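Local atomic coordinates of hepatocyte growth factor-regulated tyrosine kinase substrate (Drosophila melanogaster, PDB entry 1DVP), a protein that plays an essential role in endosomal membrane invagination and multivesicular body formation, binds ubiquitin and phosphatidylinositol, and promotes degradation of activated tyrosine kinase receptors. Residues Thr14-Glu20 with Asn55-Tyr61; Lys48-Asn52 with Met89-Phe93. One frame throughout, in Å; residues are numbered along the deposited sequence.

How the interactions relate
Both contacts lie in the N-terminal VHS domain, a superhelix of helices, away from the zinc-binding FYVE finger. Their centres are about 15 Å apart and their segments alternate along the chain: 14-20, 48-52, 55-61, 89-93. Interaction 1 seats the loop between helices 5-14 and 23-34 on the start of helix 56-72; interaction 2 joins the end of helix 40-51 to helix 84-96. Helices 40-51 and 56-72 are consecutive, and the contacts meet where these two helices adjoin: Ser-59 OG lies 2.9 Å from Met-51 O, a probable hydrogen bond, and Thr-14 OG1 packs against Lys-50 CD. Together they tie the loop after helix 5-14 and helices 40-51, 56-72 and 84-96 into one part of the superhelix.

Interaction 1: residues Thr14-Glu20 with Asn55-Tyr61; sequences TSHLRLE and NPHSSCY
Ser-58 and Tyr-61, one helical turn apart on helix 56-72, each offer a hydroxyl to a backbone carbonyl of the loop Thr-14 to Glu-20. Ser-58 OG donates to Thr-14 O at 2.7 Å, almost in line with the carbonyl bond (167°). Ser-58 CA adds a CA-H...O contact to the same oxygen. The hydroxyl of Thr-14 is satisfied separately, by Leu-10 O. Tyr-61 reaches farther: its CG stands beside the backbone N (chi1 -87°), CB packs on Thr-14 CA, and the ring extends along the loop until OH makes a weak bond of 2.9 Å to Arg-18 O, which lies at the ring edge. A phenylalanine here would probably keep much of the packing but leave Arg-18 O without this hydroxyl donor. Arg-18 sends CB toward the ring at CE2, 4.0 Å away, while its bent chain turns back so that NE and NH2 both donate to Glu-20 O at 3.2 Å; NH2 also reaches Pro-21 O. Within the loop, a type I turn from Ser-15 to Arg-18 is closed by Arg-18 N to Ser-15 O. At the other end His-16 CB rests on the Asn-55 amide, 3.4 Å from ND2, with ring and amide planes 48° apart. Asn-55 OD1 accepts from Ser-58 N at 3.0 Å and weakly from His-57 N. That is a classic asparagine N-cap, here opening helix 56-72 of the VHS superhelix, whose first turns hold the loop between helices 5-14 and 23-34 through two side-chain hydroxyls.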
loop_
_atom_site.group_PDB
_atom_site.type_symbol
_atom_site.label_atom_id
_atom_site.label_comp_id
_atom_site.label_asym_id
_atom_site.label_seq_id
_atom_site.Cartn_x
_atom_site.Cartn_y
_atom_site.Cartn_z
ATOM N N THR A 14 17.152 -20.057 17.681
ATOM C CA THR A 14 18.600 -20.094 17.935
ATOM C C THR A 14 19.267 -21.389 17.449
ATOM O O THR A 14 20.434 -21.645 17.745
ATOM C CB THR A 14 18.910 -19.971 19.408
ATOM O OG1 THR A 14 18.244 -21.036 20.103
ATOM C CG2 THR A 14 18.477 -18.616 19.929
ATOM N N SER A 15 18.510 -22.199 16.728
ATOM C CA SER A 15 18.995 -23.446 16.174
ATOM C C SER A 15 20.202 -23.265 15.236
ATOM O O SER A 15 20.143 -22.507 14.267
ATOM C CB SER A 15 17.849 -24.116 15.406
ATOM O OG SER A 15 18.322 -25.286 14.758
ATOM N N HIS A 16 21.291 -23.980 15.507
ATOM C CA HIS A 16 22.473 -23.856 14.666
ATOM C C HIS A 16 22.229 -24.304 13.217
ATOM O O HIS A 16 23.004 -23.969 12.319
ATOM C CB HIS A 16 23.650 -24.624 15.273
ATOM C CG HIS A 16 23.450 -26.104 15.278
ATOM N ND1 HIS A 16 22.570 -26.732 16.138
ATOM C CD2 HIS A 16 23.893 -27.060 14.432
ATOM C CE1 HIS A 16 22.473 -28.006 15.810
ATOM N NE2 HIS A 16 23.265 -28.230 14.777
ATOM N N LEU A 17 21.126 -25.011 12.979
ATOM C CA LEU A 17 20.789 -25.487 11.633
ATOM C C LEU A 17 20.268 -24.411 10.664
ATOM O O LEU A 17 20.369 -24.563 9.434
ATOM C CB LEU A 17 19.765 -26.629 11.731
ATOM C CG LEU A 17 20.260 -27.817 12.549
ATOM C CD1 LEU A 17 19.140 -28.829 12.764
ATOM C CD2 LEU A 17 21.450 -28.465 11.803
ATOM N N ARG A 18 19.707 -23.327 11.209
ATOM C CA ARG A 18 19.191 -22.252 10.378
ATOM C C ARG A 18 20.364 -21.524 9.729
ATOM O O ARG A 18 21.369 -21.253 10.386
ATOM C CB ARG A 18 18.357 -21.285 11.225
ATOM C CG ARG A 18 17.057 -21.895 11.791
ATOM C CD ARG A 18 15.988 -22.007 10.710
ATOM N NE ARG A 18 15.862 -20.729 10.004
ATOM C CZ ARG A 18 14.985 -20.457 9.054
ATOM N NH1 ARG A 18 14.107 -21.367 8.654
ATOM N NH2 ARG A 18 15.001 -19.266 8.485
ATOM N N LEU A 19 20.226 -21.215 8.439
ATOM C CA LEU A 19 21.286 -20.548 7.680
ATOM C C LEU A 19 21.013 -19.056 7.570
ATOM O O LEU A 19 21.876 -18.253 7.175
ATOM C CB LEU A 19 21.426 -21.211 6.300
ATOM C CG LEU A 19 22.045 -22.620 6.444
ATOM C CD1 LEU A 19 22.105 -23.331 5.101
ATOM C CD2 LEU A 19 23.471 -22.517 7.037
ATOM N N GLU A 20 19.812 -18.678 7.983
ATOM C CA GLU A 20 19.401 -17.292 7.985
ATOM C C GLU A 20 18.441 -17.218 9.151
ATOM O O GLU A 20 17.852 -18.242 9.544
ATOM C CB GLU A 20 18.670 -16.971 6.709
ATOM C CG GLU A 20 17.605 -17.964 6.489
ATOM C CD GLU A 20 17.865 -18.771 5.271
ATOM O OE1 GLU A 20 17.302 -19.910 5.158
ATOM O OE2 GLU A 20 18.629 -18.253 4.415
ATOM N N ASN A 55 27.762 -23.224 20.568
ATOM C CA ASN A 55 27.766 -23.086 19.115
ATOM C C ASN A 55 27.826 -21.601 18.783
ATOM O O ASN A 55 27.099 -20.812 19.371
ATOM C CB ASN A 55 26.522 -23.748 18.524
ATOM C CG ASN A 55 26.502 -23.703 17.006
ATOM O OD1 ASN A 55 26.220 -22.670 16.396
ATOM N ND2 ASN A 55 26.813 -24.836 16.385
ATOM N N PRO A 56 28.698 -21.205 17.839
ATOM C CA PRO A 56 28.838 -19.793 17.452
ATOM C C PRO A 56 27.594 -19.227 16.781
ATOM O O PRO A 56 27.286 -18.056 16.960
ATOM C CB PRO A 56 30.040 -19.810 16.511
ATOM C CG PRO A 56 29.862 -21.152 15.795
ATOM C CD PRO A 56 29.500 -22.077 16.951
ATOM N N HIS A 57 26.910 -20.056 15.992
ATOM C CA HIS A 57 25.686 -19.639 15.296
ATOM C C HIS A 57 24.507 -19.487 16.274
ATOM O O HIS A 57 23.823 -18.470 16.255
ATOM C CB HIS A 57 25.346 -20.627 14.180
ATOM C CG HIS A 57 26.483 -20.864 13.234
ATOM N ND1 HIS A 57 27.232 -22.023 13.246
ATOM C CD2 HIS A 57 27.050 -20.058 12.304
ATOM C CE1 HIS A 57 28.212 -21.917 12.364
ATOM N NE2 HIS A 57 28.123 -20.736 11.782
ATOM N N SER A 58 24.283 -20.487 17.126
ATOM C CA SER A 58 23.229 -20.400 18.128
ATOM C C SER A 58 23.453 -19.186 19.046
ATOM O O SER A 58 22.513 -18.440 19.409
ATOM C CB SER A 58 23.199 -21.656 19.002
ATOM O OG SER A 58 22.840 -22.802 18.259
ATOM N N SER A 59 24.704 -18.999 19.448
ATOM C CA SER A 59 25.049 -17.897 20.338
ATOM C C SER A 59 24.794 -16.545 19.679
ATOM O O SER A 59 24.252 -15.637 20.297
ATOM C CB SER A 59 26.510 -18.009 20.765
ATOM O OG SER A 59 26.946 -16.834 21.407
ATOM N N CYS A 60 25.161 -16.411 18.416
ATOM C CA CYS A 60 24.953 -15.147 17.760
ATOM C C CYS A 60 23.483 -14.910 17.445
ATOM O O CYS A 60 23.030 -13.769 17.465
ATOM C CB CYS A 60 25.779 -15.052 16.479
ATOM S SG CYS A 60 25.980 -13.335 15.979
ATOM N N TYR A 61 22.760 -15.983 17.130
ATOM C CA TYR A 61 21.342 -15.891 16.847
ATOM C C TYR A 61 20.587 -15.399 18.093
ATOM O O TYR A 61 19.685 -14.558 17.967
ATOM C CB TYR A 61 20.772 -17.254 16.393
ATOM C CG TYR A 61 20.877 -17.532 14.902
ATOM C CD1 TYR A 61 20.725 -16.509 13.956
ATOM C CD2 TYR A 61 21.090 -18.820 14.438
ATOM C CE1 TYR A 61 20.795 -16.769 12.585
ATOM C CE2 TYR A 61 21.163 -19.111 13.081
ATOM C CZ TYR A 61 21.022 -18.088 12.150
ATOM O OH TYR A 61 21.169 -18.387 10.798
#

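Interaction 2: residues Lys48-Asn52 with Met89-Phe93; sequences KKKMN and MFSSF
With CG beside the backbone N, Met-51 runs extended through chi2 and then bends at chi3 (64°), while Phe-93 turns CG anti to its own N (chi1 173°); these torsions set the methionine methyl squarely over the phenyl ring. CE sits 3.7 Å from the Phe-93 centroid, only 8° off the ring normal, a CH-pi contact over the centre of one face. The sulfur lies farther out above that face, completing a Met-aromatic contact. The same methyl touches the edge of the Phe-90 ring at CE2, 3.9 Å away, and Met-89 SD at 4.1 Å, so one terminal group of helix 40-51 meets three side chains of helix 84-96. Backbone and amide oxygens border the Phe-93 ring: Met-51 O lies in its plane, 3.5 Å from CE1, and Asn-52 OD1 also approaches the edge. Met-51 O has its hydrogen-bonding partner in Ser-59 OG. Beside this group, the aliphatic part of Lys-48 crosses Met-89, its CE modelled unusually close to Lys-48 CG (3.3 Å), a closeness that is doubtful. No hydrogen bond spans the two segments; Leu-63 and Leu-66 of helix 56-72, with Met-106 and Val-102 of helix 100-116, extend the apolar surroundings. Such methionine-aromatic packing joins helices 40-51 and 84-96 within the all-helical VHS superhelix.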
loop_
_atom_site.group_PDB
_atom_site.type_symbol
_atom_site.label_atom_id
_atom_site.label_comp_id
_atom_site.label_asym_id
_atom_site.label_seq_id
_atom_site.Cartn_x
_atom_site.Cartn_y
_atom_site.Cartn_z
ATOM N N LYS A 48 19.668 -15.555 27.882
ATOM C CA LYS A 48 21.050 -15.609 28.350
ATOM C C LYS A 48 21.644 -17.007 28.170
ATOM O O LYS A 48 22.756 -17.139 27.688
ATOM C CB LYS A 48 21.150 -15.208 29.816
ATOM C CG LYS A 48 21.145 -13.727 30.077
ATOM C CD LYS A 48 21.165 -13.530 31.585
ATOM C CE LYS A 48 20.610 -12.194 32.023
ATOM N NZ LYS A 48 19.776 -12.339 33.284
ATOM N N LYS A 49 20.910 -18.048 28.545
ATOM C CA LYS A 49 21.431 -19.401 28.380
ATOM C C LYS A 49 21.814 -19.704 26.938
ATOM O O LYS A 49 22.816 -20.382 26.680
ATOM C CB LYS A 49 20.417 -20.408 28.863
ATOM C CG LYS A 49 20.134 -20.242 30.334
ATOM C CD LYS A 49 19.142 -21.250 30.841
ATOM C CE LYS A 49 18.884 -21.035 32.331
ATOM N NZ LYS A 49 17.884 -22.027 32.847
ATOM N N LYS A 50 21.023 -19.191 26.001
ATOM C CA LYS A 50 21.292 -19.407 24.589
ATOM C C LYS A 50 22.499 -18.571 24.165
ATOM O O LYS A 50 23.237 -18.965 23.265
ATOM C CB LYS A 50 20.066 -19.072 23.736
ATOM C CG LYS A 50 18.895 -20.013 23.942
ATOM C CD LYS A 50 19.170 -21.451 23.487
ATOM C CE LYS A 50 17.955 -22.315 23.810
ATOM N NZ LYS A 50 18.172 -23.779 23.575
ATOM N N MET A 51 22.695 -17.423 24.815
ATOM C CA MET A 51 23.858 -16.593 24.517
ATOM C C MET A 51 25.097 -17.428 24.850
ATOM O O MET A 51 26.101 -17.390 24.127
ATOM C CB MET A 51 23.860 -15.315 25.362
ATOM C CG MET A 51 22.914 -14.213 24.866
ATOM S SD MET A 51 22.751 -12.823 26.052
ATOM C CE MET A 51 24.531 -12.192 26.022
ATOM N N ASN A 52 24.999 -18.210 25.928
ATOM C CA ASN A 52 26.110 -19.054 26.361
ATOM C C ASN A 52 26.172 -20.416 25.676
ATOM O O ASN A 52 26.794 -21.368 26.202
ATOM C CB ASN A 52 26.086 -19.253 27.884
ATOM C CG ASN A 52 26.257 -17.936 28.664
ATOM O OD1 ASN A 52 27.133 -17.128 28.374
ATOM N ND2 ASN A 52 25.418 -17.738 29.666
ATOM N N MET A 89 27.705 -7.578 32.442
ATOM C CA MET A 89 27.701 -8.967 31.972
ATOM C C MET A 89 27.944 -8.927 30.462
ATOM O O MET A 89 28.759 -9.672 29.921
ATOM C CB MET A 89 26.342 -9.635 32.225
ATOM C CG MET A 89 25.435 -9.698 30.967
ATOM S SD MET A 89 25.526 -11.221 29.882
ATOM C CE MET A 89 23.941 -11.935 30.397
ATOM N N PHE A 90 27.223 -8.045 29.785
ATOM C CA PHE A 90 27.377 -7.946 28.359
ATOM C C PHE A 90 28.830 -7.735 28.070
ATOM O O PHE A 90 29.389 -8.267 27.107
ATOM C CB PHE A 90 26.540 -6.791 27.831
ATOM C CG PHE A 90 25.077 -7.109 27.758
ATOM C CD1 PHE A 90 24.122 -6.112 27.897
ATOM C CD2 PHE A 90 24.651 -8.419 27.532
ATOM C CE1 PHE A 90 22.750 -6.419 27.807
ATOM C CE2 PHE A 90 23.305 -8.724 27.447
ATOM C CZ PHE A 90 22.350 -7.721 27.583
ATOM N N SER A 91 29.461 -6.975 28.943
ATOM C CA SER A 91 30.858 -6.682 28.741
ATOM C C SER A 91 31.752 -7.897 28.888
ATOM O O SER A 91 32.527 -8.218 27.972
ATOM C CB SER A 91 31.309 -5.600 29.696
ATOM O OG SER A 91 32.513 -5.072 29.197
ATOM N N SER A 92 31.658 -8.577 30.027
ATOM C CA SER A 92 32.506 -9.741 30.227
ATOM C C SER A 92 32.206 -10.793 29.195
ATOM O O SER A 92 33.101 -11.499 28.745
ATOM C CB SER A 92 32.341 -10.329 31.630
ATOM O OG SER A 92 31.075 -10.025 32.189
ATOM N N PHE A 93 30.939 -10.877 28.807
ATOM C CA PHE A 93 30.509 -11.843 27.818
ATOM C C PHE A 93 31.264 -11.661 26.510
ATOM O O PHE A 93 31.874 -12.599 26.003
ATOM C CB PHE A 93 29.001 -11.697 27.574
ATOM C CG PHE A 93 28.479 -12.538 26.435
ATOM C CD1 PHE A 93 28.227 -13.902 26.604
ATOM C CD2 PHE A 93 28.246 -11.967 25.187
ATOM C CE1 PHE A 93 27.748 -14.679 25.550
ATOM C CE2 PHE A 93 27.770 -12.741 24.128
ATOM C CZ PHE A 93 27.522 -14.096 24.318
#